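Local coordinates for protein GRMZM2G135359 pseudokinase (Zea mays, PDB 6CPY) that is a receptor-like pseudokinase, here the kinase domain of a transmembrane protein, that may bind ATP, at residues A[66-77]-A[113-124]; A[83-91]-A[187-195]. One frame throughout, in Å; residues are numbered along the deposited sequence.

Interaction 1: A[66-77]-A[113-124]; sequences EIAVASSLVTSA and EHPFTRVMVFEY
Ala68 and Ala70 pair with Phe122 and Met120 where strands 66-72 and 117-123 run antiparallel in the five-stranded sheet of the kinase N-lobe. By sequence pattern, Ala70 probably occupies the place of the usual strand lysine and Phe122 that of the gatekeeper. Two hydrogen-bonded pairs, Ala68–Phe122 and Ala70–Met120, zip the backbones together; one further bond, Ser72 N to Arg118 O, continues the ladder. On the face with Met120 and Phe122, the small Ala70 sets its CB at the edge of the Phe122 ring, in plane, 4.0 Å from CE2. The other face is a row of interlocking branches. Val69 CG1 nestles 3.8 Å from Val119 CB, and Ile67 CG2 meets Val121 CG1 at 3.7 Å; Leu37 of helix 34-40 packs against Ile67, Val119 and Val121.

Beyond the strands the 74-77 loop wraps round Phe116. With CG anti to the backbone N (chi1 -175°), its ring swings into the curve of that loop. Val74 CG1 touches CE2 at 3.5 Å, Val74 O lies near the ring plane at the edge, and Ser76 O sits over the centre of one face, 4.1 Å above it. Phe116 CE1 lies over one face of the Arg118 guanidinium, offset toward its rim, 3.3 Å above the plane; Arg118 is salt-bridged to Glu113 and, through NE, to Glu85 and Glu111. Cutting the ring back to an alanine here would probably open a gap inside the loop and leave Val74 CG1 and one face of the guanidinium without this aromatic neighbour. Within the strands, Ser71 OG lies against Val119 CG1 and shares a water with the opposite backbone: the water lies 2.7 Å from Ser71 OG and accepts from Arg118 N at 2.9 Å.

Interaction 2: A[83-91]-A[187-195]; sequences ENESQYRKK and KVSDLEFWN
Helix 82-96, the C-helix of the kinase N-lobe, meets the start of the activation segment through Lys91 and Trp194. Asp190-Leu191-Glu192 stands where kinases usually carry Asp-Phe-Gly, and Lys91 probably takes the position of the conserved C-helix glutamate. The Lys91 chain is fully extended, with CG anti to the backbone N (chi1 175°), and lies across the face of the Trp194 indole. Its CG sits over the five-membered ring, 3.7 Å from the centroid, in a CH-pi contact, and CB covers the centre of the whole ring system. The ammonium group then passes into the bend of 190-193. There NZ donates to Glu192 O at 2.7 Å and to Asp190 O at 2.8 Å, approaching each from above its carbonyl plane, and a water links it to Leu191 O. Three partners thus fix the end of this buried chain.

The Asp190 carboxylate makes only a long salt bridge to Lys91; OD1 is salt-bridged to Arg171, and OD2 accepts the Trp194 NE1 hydrogen on its syn lone pair at 2.9 Å, in the indole plane, which holds the ring flat beneath Lys91. One turn back, Gln87 folds at chi2 (-66°), bringing NE2 round to donate to Trp194 O at 2.9 Å, with the acceptor in the amide plane. Tyr88 and Phe193 lie side by side, edge to edge, with Tyr88 CD1 3.7 Å from Phe193 CE2. A water bridges the two backbones as well, accepting from Trp194 N at 2.8 Å and donating weakly to Gln87 O.

Overall arrangement
From the N terminus the chain passes helix 34-40 and strands 47-50 and 54-60 before strand 66-72, runs into helix 82-96, returns through strands 106-112 and 117-123, and later reaches strand 186-188 and the loop after it. Interaction 1 closes the shorter loop, which holds that helix and strand 106-112; interaction 2 closes the longer one, through the rest of the N-lobe and part of the C-lobe. Their segments alternate, so the two loops cross; the centres lie about 12 Å apart. Tyr88 OH probably bonds to Val119 O, Met120 packs on Tyr88, Lys187 of strand 186-188 salt-bridges Glu123, and Phe193 packs on Arg118 O, joining sheet, helix and the start of the activation segment.

Interaction 1: A[66-77]-A[113-124]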
loop_
_atom_site.group_PDB
_atom_site.type_symbol
_atom_site.label_atom_id
_atom_site.label_comp_id
_atom_site.label_asym_id
_atom_site.label_seq_id
_atom_site.Cartn_x
_atom_site.Cartn_y
_atom_site.Cartn_z
ATOM N N GLU A 66 14.961 2.377 -10.449
ATOM C CA GLU A 66 15.087 1.458 -9.331
ATOM C C GLU A 66 13.774 0.696 -9.153
ATOM O O GLU A 66 12.691 1.257 -9.347
ATOM C CB GLU A 66 15.479 2.213 -8.066
ATOM C CG GLU A 66 16.890 2.782 -8.147
ATOM C CD GLU A 66 17.264 3.563 -6.904
ATOM O OE1 GLU A 66 17.685 2.956 -5.890
ATOM O OE2 GLU A 66 17.111 4.790 -6.943
ATOM N N ILE A 67 13.882 -0.570 -8.783
ATOM C CA ILE A 67 12.728 -1.458 -8.690
ATOM C C ILE A 67 12.749 -2.260 -7.410
ATOM O O ILE A 67 13.803 -2.532 -6.823
ATOM C CB ILE A 67 12.646 -2.430 -9.898
ATOM C CG1 ILE A 67 13.932 -3.245 -10.052
ATOM C CG2 ILE A 67 12.361 -1.655 -11.176
ATOM C CD1 ILE A 67 13.901 -4.267 -11.172
ATOM N N ALA A 68 11.560 -2.644 -6.978
ATOM C CA ALA A 68 11.403 -3.604 -5.923
ATOM C C ALA A 68 10.724 -4.793 -6.569
ATOM O O ALA A 68 9.643 -4.657 -7.160
ATOM C CB ALA A 68 10.551 -3.037 -4.806
ATOM N N VAL A 69 11.357 -5.949 -6.445
ATOM C CA VAL A 69 10.892 -7.153 -7.108
ATOM C C VAL A 69 10.285 -8.078 -6.075
ATOM O O VAL A 69 10.966 -8.499 -5.150
ATOM C CB VAL A 69 12.055 -7.829 -7.837
ATOM C CG1 VAL A 69 11.616 -9.144 -8.460
ATOM C CG2 VAL A 69 12.617 -6.871 -8.877
ATOM N N ALA A 70 8.994 -8.370 -6.229
ATOM C CA ALA A 70 8.286 -9.282 -5.341
ATOM C C ALA A 70 8.337 -10.659 -5.974
ATOM O O ALA A 70 7.871 -10.837 -7.101
ATOM C CB ALA A 70 6.842 -8.837 -5.148
ATOM N N SER A 71 8.891 -11.629 -5.243
ATOM C CA SER A 71 9.155 -12.958 -5.773
ATOM C C SER A 71 8.457 -13.990 -4.908
ATOM O O SER A 71 8.535 -13.936 -3.672
ATOM C CB SER A 71 10.665 -13.234 -5.799
ATOM O OG SER A 71 10.971 -14.525 -6.325
ATOM N N SER A 72 7.778 -14.929 -5.562
ATOM C CA SER A 72 7.107 -16.020 -4.878
ATOM C C SER A 72 8.095 -16.822 -4.044
ATOM O O SER A 72 9.270 -16.926 -4.384
ATOM C CB SER A 72 6.439 -16.950 -5.905
ATOM O OG SER A 72 5.765 -18.026 -5.257
ATOM N N LEU A 73 7.602 -17.401 -2.958
ATOM C CA LEU A 73 8.402 -18.299 -2.137
ATOM C C LEU A 73 8.496 -19.690 -2.772
ATOM O O LEU A 73 9.343 -20.490 -2.379
ATOM C CB LEU A 73 7.808 -18.408 -0.734
ATOM C CG LEU A 73 7.614 -17.086 0.019
ATOM C CD1 LEU A 73 6.928 -17.335 1.359
ATOM C CD2 LEU A 73 8.943 -16.373 0.201
ATOM N N VAL A 74 7.628 -19.966 -3.746
ATOM C CA VAL A 74 7.615 -21.248 -4.459
ATOM C C VAL A 74 8.894 -21.430 -5.279
ATOM O O VAL A 74 9.259 -20.552 -6.058
ATOM C CB VAL A 74 6.374 -21.350 -5.370
ATOM C CG1 VAL A 74 6.420 -22.604 -6.237
ATOM C CG2 VAL A 74 5.109 -21.330 -4.528
ATOM N N THR A 75 9.557 -22.575 -5.108
ATOM C CA THR A 75 10.877 -22.829 -5.702
ATOM C C THR A 75 10.900 -23.939 -6.782
ATOM O O THR A 75 11.967 -24.290 -7.294
ATOM C CB THR A 75 11.896 -23.192 -4.597
ATOM O OG1 THR A 75 11.583 -24.472 -4.038
ATOM C CG2 THR A 75 11.872 -22.156 -3.476
ATOM N N SER A 76 9.733 -24.477 -7.130
ATOM C CA SER A 76 9.639 -25.560 -8.103
ATOM C C SER A 76 8.277 -25.505 -8.761
ATOM O O SER A 76 7.290 -25.171 -8.103
ATOM C CB SER A 76 9.833 -26.930 -7.422
ATOM O OG SER A 76 9.387 -27.990 -8.262
ATOM N N ALA A 77 8.225 -25.850 -10.045
ATOM C CA ALA A 77 6.961 -25.986 -10.767
ATOM C C ALA A 77 6.034 -27.033 -10.122
ATOM O O ALA A 77 4.819 -26.975 -10.295
ATOM C CB ALA A 77 7.224 -26.347 -12.225
ATOM N N GLU A 113 10.288 -20.582 -16.395
ATOM C CA GLU A 113 10.199 -21.945 -15.862
ATOM C C GLU A 113 11.541 -22.490 -15.419
ATOM O O GLU A 113 11.584 -23.359 -14.553
ATOM C CB GLU A 113 9.580 -22.896 -16.894
ATOM C CG GLU A 113 8.129 -22.598 -17.243
ATOM C CD GLU A 113 7.242 -22.502 -16.009
ATOM O OE1 GLU A 113 7.267 -23.434 -15.172
ATOM O OE2 GLU A 113 6.531 -21.480 -15.874
ATOM N N HIS A 114 12.631 -21.992 -16.006
ATOM C CA HIS A 114 13.968 -22.521 -15.731
ATOM C C HIS A 114 14.989 -21.434 -15.377
ATOM O O HIS A 114 15.483 -20.749 -16.280
ATOM C CB HIS A 114 14.457 -23.306 -16.958
ATOM C CG HIS A 114 13.433 -24.241 -17.515
ATOM N ND1 HIS A 114 12.792 -24.019 -18.713
ATOM C CD2 HIS A 114 12.925 -25.396 -17.026
ATOM C CE1 HIS A 114 11.932 -24.997 -18.940
ATOM N NE2 HIS A 114 11.994 -25.846 -17.931
ATOM N N PRO A 115 15.307 -21.248 -14.093
ATOM C CA PRO A 115 14.655 -21.914 -12.966
ATOM C C PRO A 115 13.306 -21.279 -12.654
ATOM O O PRO A 115 12.965 -20.238 -13.222
ATOM C CB PRO A 115 15.624 -21.670 -11.817
ATOM C CG PRO A 115 16.246 -20.363 -12.149
ATOM C CD PRO A 115 16.360 -20.326 -13.636
ATOM N N PHE A 116 12.559 -21.890 -11.744
ATOM C CA PHE A 116 11.175 -21.477 -11.532
ATOM C C PHE A 116 11.122 -20.050 -10.981
ATOM O O PHE A 116 11.752 -19.748 -9.969
ATOM C CB PHE A 116 10.442 -22.425 -10.599
ATOM C CG PHE A 116 8.994 -22.089 -10.457
ATOM C CD1 PHE A 116 8.100 -22.448 -11.446
ATOM C CD2 PHE A 116 8.545 -21.356 -9.377
ATOM C CE1 PHE A 116 6.761 -22.110 -11.348
ATOM C CE2 PHE A 116 7.201 -21.018 -9.264
ATOM C CZ PHE A 116 6.320 -21.396 -10.251
ATOM N N THR A 117 10.382 -19.189 -11.677
ATOM C CA THR A 117 10.327 -17.759 -11.366
ATOM C C THR A 117 8.898 -17.251 -11.508
ATOM O O THR A 117 8.276 -17.414 -12.552
ATOM C CB THR A 117 11.197 -16.959 -12.357
ATOM O OG1 THR A 117 12.503 -17.548 -12.444
ATOM C CG2 THR A 117 11.311 -15.490 -11.945
ATOM N N ARG A 118 8.382 -16.622 -10.460
ATOM C CA ARG A 118 7.121 -15.910 -10.565
ATOM C C ARG A 118 7.296 -14.612 -9.807
ATOM O O ARG A 118 7.261 -14.601 -8.577
ATOM C CB ARG A 118 5.975 -16.738 -9.976
ATOM C CG ARG A 118 5.576 -17.959 -10.794
ATOM C CD ARG A 118 4.946 -17.558 -12.114
ATOM N NE ARG A 118 4.447 -18.696 -12.872
ATOM C CZ ARG A 118 5.207 -19.569 -13.537
ATOM N NH1 ARG A 118 6.533 -19.478 -13.525
ATOM N NH2 ARG A 118 4.630 -20.567 -14.199
ATOM N N VAL A 119 7.569 -13.536 -10.537
ATOM C CA VAL A 119 7.798 -12.235 -9.898
ATOM C C VAL A 119 6.966 -11.120 -10.500
ATOM O O VAL A 119 6.492 -11.188 -11.650
ATOM C CB VAL A 119 9.294 -11.788 -9.865
ATOM C CG1 VAL A 119 10.244 -12.920 -9.490
ATOM C CG2 VAL A 119 9.707 -11.088 -11.135
ATOM N N MET A 120 6.825 -10.064 -9.704
ATOM C CA MET A 120 6.178 -8.836 -10.099
ATOM C C MET A 120 7.138 -7.720 -9.753
ATOM O O MET A 120 7.773 -7.746 -8.695
ATOM C CB MET A 120 4.841 -8.665 -9.356
ATOM C CG MET A 120 3.811 -9.683 -9.824
ATOM S SD MET A 120 2.207 -9.519 -9.030
ATOM C CE MET A 120 1.515 -11.142 -9.376
ATOM N N VAL A 121 7.269 -6.774 -10.671
ATOM C CA VAL A 121 8.248 -5.709 -10.571
ATOM C C VAL A 121 7.523 -4.403 -10.248
ATOM O O VAL A 121 6.671 -3.954 -11.010
ATOM C CB VAL A 121 9.031 -5.553 -11.888
ATOM C CG1 VAL A 121 10.042 -4.411 -11.800
ATOM C CG2 VAL A 121 9.690 -6.861 -12.273
ATOM N N PHE A 122 7.901 -3.779 -9.130
ATOM C CA PHE A 122 7.236 -2.575 -8.667
ATOM C C PHE A 122 8.187 -1.401 -8.575
ATOM O O PHE A 122 9.410 -1.575 -8.524
ATOM C CB PHE A 122 6.642 -2.817 -7.287
ATOM C CG PHE A 122 5.513 -3.793 -7.279
ATOM C CD1 PHE A 122 4.224 -3.383 -7.601
ATOM C CD2 PHE A 122 5.726 -5.113 -6.932
ATOM C CE1 PHE A 122 3.177 -4.281 -7.591
ATOM C CE2 PHE A 122 4.686 -6.010 -6.917
ATOM C CZ PHE A 122 3.410 -5.597 -7.245
ATOM N N GLU A 123 7.609 -0.205 -8.531
ATOM C CA GLU A 123 8.374 1.007 -8.207
ATOM C C GLU A 123 9.073 0.839 -6.866
ATOM O O GLU A 123 8.518 0.241 -5.944
ATOM C CB GLU A 123 7.455 2.220 -8.118
ATOM C CG GLU A 123 6.899 2.673 -9.448
ATOM C CD GLU A 123 5.877 3.788 -9.315
ATOM O OE1 GLU A 123 5.214 3.875 -8.254
ATOM O OE2 GLU A 123 5.707 4.539 -10.300
ATOM N N TYR A 124 10.293 1.376 -6.752
ATOM C CA TYR A 124 11.061 1.324 -5.498
ATOM C C TYR A 124 10.818 2.591 -4.697
ATOM O O TYR A 124 10.890 3.674 -5.255
ATOM C CB TYR A 124 12.560 1.259 -5.796
ATOM C CG TYR A 124 13.453 1.359 -4.578
ATOM C CD1 TYR A 124 13.453 0.360 -3.617
ATOM C CD2 TYR A 124 14.332 2.429 -4.410
ATOM C CE1 TYR A 124 14.266 0.437 -2.498
ATOM C CE2 TYR A 124 15.176 2.494 -3.307
ATOM C CZ TYR A 124 15.133 1.495 -2.358
ATOM O OH TYR A 124 15.944 1.540 -1.242
HETATM O O HOH W 1 10.850 3.286 -9.485
HETATM O O HOH W 2 10.074 -16.417 -8.059
#

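Interaction 2: A[83-91]-A[187-195]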
loop_
_atom_site.group_PDB
_atom_site.type_symbol
_atom_site.label_atom_id
_atom_site.label_comp_id
_atom_site.label_asym_id
_atom_site.label_seq_id
_atom_site.Cartn_x
_atom_site.Cartn_y
_atom_site.Cartn_z
ATOM N N GLU A 83 -4.274 -22.836 -9.964
ATOM C CA GLU A 83 -4.926 -21.739 -9.230
ATOM C C GLU A 83 -3.919 -20.632 -8.914
ATOM O O GLU A 83 -4.238 -19.454 -9.052
ATOM C CB GLU A 83 -5.596 -22.258 -7.949
ATOM C CG GLU A 83 -6.121 -21.195 -6.980
ATOM C CD GLU A 83 -7.240 -20.330 -7.543
ATOM O OE1 GLU A 83 -7.889 -20.729 -8.534
ATOM O OE2 GLU A 83 -7.483 -19.240 -6.981
ATOM N N ASN A 84 -2.715 -21.016 -8.483
ATOM C CA ASN A 84 -1.640 -20.052 -8.250
ATOM C C ASN A 84 -1.404 -19.240 -9.516
ATOM O O ASN A 84 -1.304 -18.016 -9.456
ATOM C CB ASN A 84 -0.325 -20.746 -7.843
ATOM C CG ASN A 84 -0.295 -21.181 -6.390
ATOM O OD1 ASN A 84 0.229 -22.253 -6.072
ATOM N ND2 ASN A 84 -0.831 -20.356 -5.498
ATOM N N GLU A 85 -1.309 -19.923 -10.659
ATOM C CA GLU A 85 -1.059 -19.258 -11.932
ATOM C C GLU A 85 -2.194 -18.309 -12.274
ATOM O O GLU A 85 -1.970 -17.196 -12.727
ATOM C CB GLU A 85 -0.878 -20.279 -13.066
ATOM C CG GLU A 85 -0.466 -19.680 -14.401
ATOM C CD GLU A 85 0.850 -18.904 -14.361
ATOM O OE1 GLU A 85 1.722 -19.201 -13.508
ATOM O OE2 GLU A 85 1.006 -17.996 -15.201
ATOM N N SER A 86 -3.418 -18.759 -12.042
ATOM C CA SER A 86 -4.591 -17.949 -12.325
ATOM C C SER A 86 -4.612 -16.666 -11.478
ATOM O O SER A 86 -4.859 -15.586 -12.004
ATOM C CB SER A 86 -5.861 -18.771 -12.087
ATOM O OG SER A 86 -6.997 -18.023 -12.465
ATOM N N GLN A 87 -4.337 -16.793 -10.183
ATOM C CA GLN A 87 -4.307 -15.641 -9.281
ATOM C C GLN A 87 -3.147 -14.693 -9.580
ATOM O O GLN A 87 -3.251 -13.485 -9.387
ATOM C CB GLN A 87 -4.240 -16.107 -7.827
ATOM C CG GLN A 87 -5.531 -16.757 -7.348
ATOM C CD GLN A 87 -6.692 -15.769 -7.285
ATOM O OE1 GLN A 87 -7.597 -15.805 -8.118
ATOM N NE2 GLN A 87 -6.657 -14.867 -6.306
ATOM N N TYR A 88 -2.035 -15.260 -10.037
ATOM C CA TYR A 88 -0.881 -14.478 -10.466
ATOM C C TYR A 88 -1.234 -13.582 -11.652
ATOM O O TYR A 88 -0.964 -12.384 -11.646
ATOM C CB TYR A 88 0.276 -15.429 -10.804
ATOM C CG TYR A 88 1.518 -14.778 -11.375
ATOM C CD1 TYR A 88 2.508 -14.255 -10.532
ATOM C CD2 TYR A 88 1.725 -14.711 -12.741
ATOM C CE1 TYR A 88 3.650 -13.680 -11.044
ATOM C CE2 TYR A 88 2.866 -14.124 -13.264
ATOM C CZ TYR A 88 3.822 -13.608 -12.416
ATOM O OH TYR A 88 4.952 -13.035 -12.955
ATOM N N ARG A 89 -1.840 -14.156 -12.687
ATOM C CA ARG A 89 -2.205 -13.365 -13.862
ATOM C C ARG A 89 -3.296 -12.355 -13.529
ATOM O O ARG A 89 -3.270 -11.235 -14.020
ATOM C CB ARG A 89 -2.653 -14.265 -15.017
ATOM C CG ARG A 89 -1.543 -15.163 -15.530
ATOM C CD ARG A 89 -1.952 -15.932 -16.775
ATOM N NE ARG A 89 -0.760 -16.479 -17.424
ATOM C CZ ARG A 89 -0.553 -16.543 -18.740
ATOM N NH1 ARG A 89 -1.456 -16.093 -19.610
ATOM N NH2 ARG A 89 0.587 -17.055 -19.191
ATOM N N LYS A 90 -4.246 -12.768 -12.698
ATOM C CA LYS A 90 -5.353 -11.914 -12.278
ATOM C C LYS A 90 -4.840 -10.677 -11.549
ATOM O O LYS A 90 -5.253 -9.564 -11.838
ATOM C CB LYS A 90 -6.285 -12.714 -11.365
ATOM C CG LYS A 90 -7.544 -11.997 -10.900
ATOM C CD LYS A 90 -8.555 -13.016 -10.389
ATOM C CE LYS A 90 -9.182 -13.806 -11.534
ATOM N NZ LYS A 90 -9.132 -15.277 -11.305
ATOM N N LYS A 91 -3.921 -10.874 -10.612
ATOM C CA LYS A 91 -3.324 -9.740 -9.906
ATOM C C LYS A 91 -2.645 -8.774 -10.875
ATOM O O LYS A 91 -2.824 -7.567 -10.779
ATOM C CB LYS A 91 -2.327 -10.204 -8.840
ATOM C CG LYS A 91 -1.617 -9.028 -8.178
ATOM C CD LYS A 91 -0.732 -9.414 -7.018
ATOM C CE LYS A 91 -0.143 -8.151 -6.409
ATOM N NZ LYS A 91 0.771 -8.441 -5.278
ATOM N N LYS A 187 3.235 6.020 -0.924
ATOM C CA LYS A 187 2.893 5.018 -1.927
ATOM C C LYS A 187 2.285 3.795 -1.259
ATOM O O LYS A 187 2.977 3.009 -0.591
ATOM C CB LYS A 187 4.116 4.659 -2.793
ATOM C CG LYS A 187 4.300 5.625 -3.961
ATOM C CD LYS A 187 5.366 5.168 -4.952
ATOM C CE LYS A 187 5.564 6.184 -6.054
ATOM N NZ LYS A 187 4.453 6.208 -7.042
ATOM N N VAL A 188 0.970 3.656 -1.407
ATOM C CA VAL A 188 0.257 2.492 -0.908
ATOM C C VAL A 188 0.659 1.310 -1.789
ATOM O O VAL A 188 0.777 1.462 -3.005
ATOM C CB VAL A 188 -1.265 2.672 -0.966
ATOM C CG1 VAL A 188 -1.978 1.431 -0.444
ATOM C CG2 VAL A 188 -1.683 3.913 -0.175
ATOM N N SER A 189 0.877 0.153 -1.178
ATOM C CA SER A 189 1.381 -1.007 -1.929
ATOM C C SER A 189 0.471 -2.214 -1.860
ATOM O O SER A 189 -0.376 -2.342 -0.965
ATOM C CB SER A 189 2.764 -1.400 -1.442
ATOM O OG SER A 189 2.713 -1.980 -0.158
ATOM N N ASP A 190 0.668 -3.112 -2.818
ATOM C CA ASP A 190 0.054 -4.418 -2.788
ATOM C C ASP A 190 1.083 -5.431 -3.298
ATOM O O ASP A 190 1.094 -5.783 -4.484
ATOM C CB ASP A 190 -1.188 -4.432 -3.652
ATOM C CG ASP A 190 -1.858 -5.801 -3.699
ATOM O OD1 ASP A 190 -1.597 -6.669 -2.842
ATOM O OD2 ASP A 190 -2.651 -6.007 -4.622
ATOM N N LEU A 191 1.928 -5.882 -2.385
ATOM C CA LEU A 191 3.077 -6.728 -2.715
ATOM C C LEU A 191 2.807 -8.226 -2.556
ATOM O O LEU A 191 3.509 -9.054 -3.146
ATOM C CB LEU A 191 4.264 -6.311 -1.858
ATOM C CG LEU A 191 4.703 -4.860 -2.079
ATOM C CD1 LEU A 191 5.723 -4.449 -1.043
ATOM C CD2 LEU A 191 5.256 -4.651 -3.481
ATOM N N GLU A 192 1.800 -8.568 -1.761
ATOM C CA GLU A 192 1.496 -9.957 -1.456
ATOM C C GLU A 192 0.824 -10.601 -2.645
ATOM O O GLU A 192 -0.043 -10.003 -3.273
ATOM C CB GLU A 192 0.569 -10.040 -0.237
ATOM C CG GLU A 192 1.207 -9.585 1.065
ATOM C CD GLU A 192 1.667 -10.733 1.946
ATOM O OE1 GLU A 192 2.228 -11.721 1.420
ATOM O OE2 GLU A 192 1.481 -10.638 3.181
ATOM N N PHE A 193 1.213 -11.827 -2.955
ATOM C CA PHE A 193 0.564 -12.556 -4.031
ATOM C C PHE A 193 -0.861 -12.885 -3.580
ATOM O O PHE A 193 -1.080 -13.229 -2.413
ATOM C CB PHE A 193 1.356 -13.813 -4.390
ATOM C CG PHE A 193 2.636 -13.523 -5.129
ATOM C CD1 PHE A 193 3.734 -12.986 -4.471
ATOM C CD2 PHE A 193 2.746 -13.789 -6.485
ATOM C CE1 PHE A 193 4.912 -12.709 -5.155
ATOM C CE2 PHE A 193 3.923 -13.515 -7.172
ATOM C CZ PHE A 193 5.002 -12.968 -6.507
ATOM N N TRP A 194 -1.821 -12.746 -4.493
ATOM C CA TRP A 194 -3.247 -12.935 -4.177
ATOM C C TRP A 194 -3.588 -14.413 -3.943
ATOM O O TRP A 194 -4.233 -15.044 -4.783
ATOM C CB TRP A 194 -4.125 -12.382 -5.315
ATOM C CG TRP A 194 -4.133 -10.879 -5.463
ATOM C CD1 TRP A 194 -3.319 -9.974 -4.831
ATOM C CD2 TRP A 194 -4.978 -10.118 -6.331
ATOM N NE1 TRP A 194 -3.621 -8.696 -5.246
ATOM C CE2 TRP A 194 -4.638 -8.758 -6.164
ATOM C CE3 TRP A 194 -6.003 -10.455 -7.227
ATOM C CZ2 TRP A 194 -5.283 -7.733 -6.867
ATOM C CZ3 TRP A 194 -6.641 -9.441 -7.922
ATOM C CH2 TRP A 194 -6.279 -8.095 -7.737
ATOM N N ASN A 195 -3.161 -14.959 -2.807
ATOM C CA ASN A 195 -3.475 -16.346 -2.447
ATOM C C ASN A 195 -3.256 -16.605 -0.959
ATOM O O ASN A 195 -3.878 -15.962 -0.111
ATOM C CB ASN A 195 -2.660 -17.337 -3.293
ATOM C CG ASN A 195 -1.160 -17.132 -3.171
ATOM O OD1 ASN A 195 -0.614 -17.070 -2.071
ATOM N ND2 ASN A 195 -0.481 -17.056 -4.313
HETATM O O HOH W 3 -0.441 -16.193 -7.378
HETATM O O HOH W 4 -1.084 -13.343 -7.139
HETATM O O HOH W 5 3.431 -9.426 -5.755
#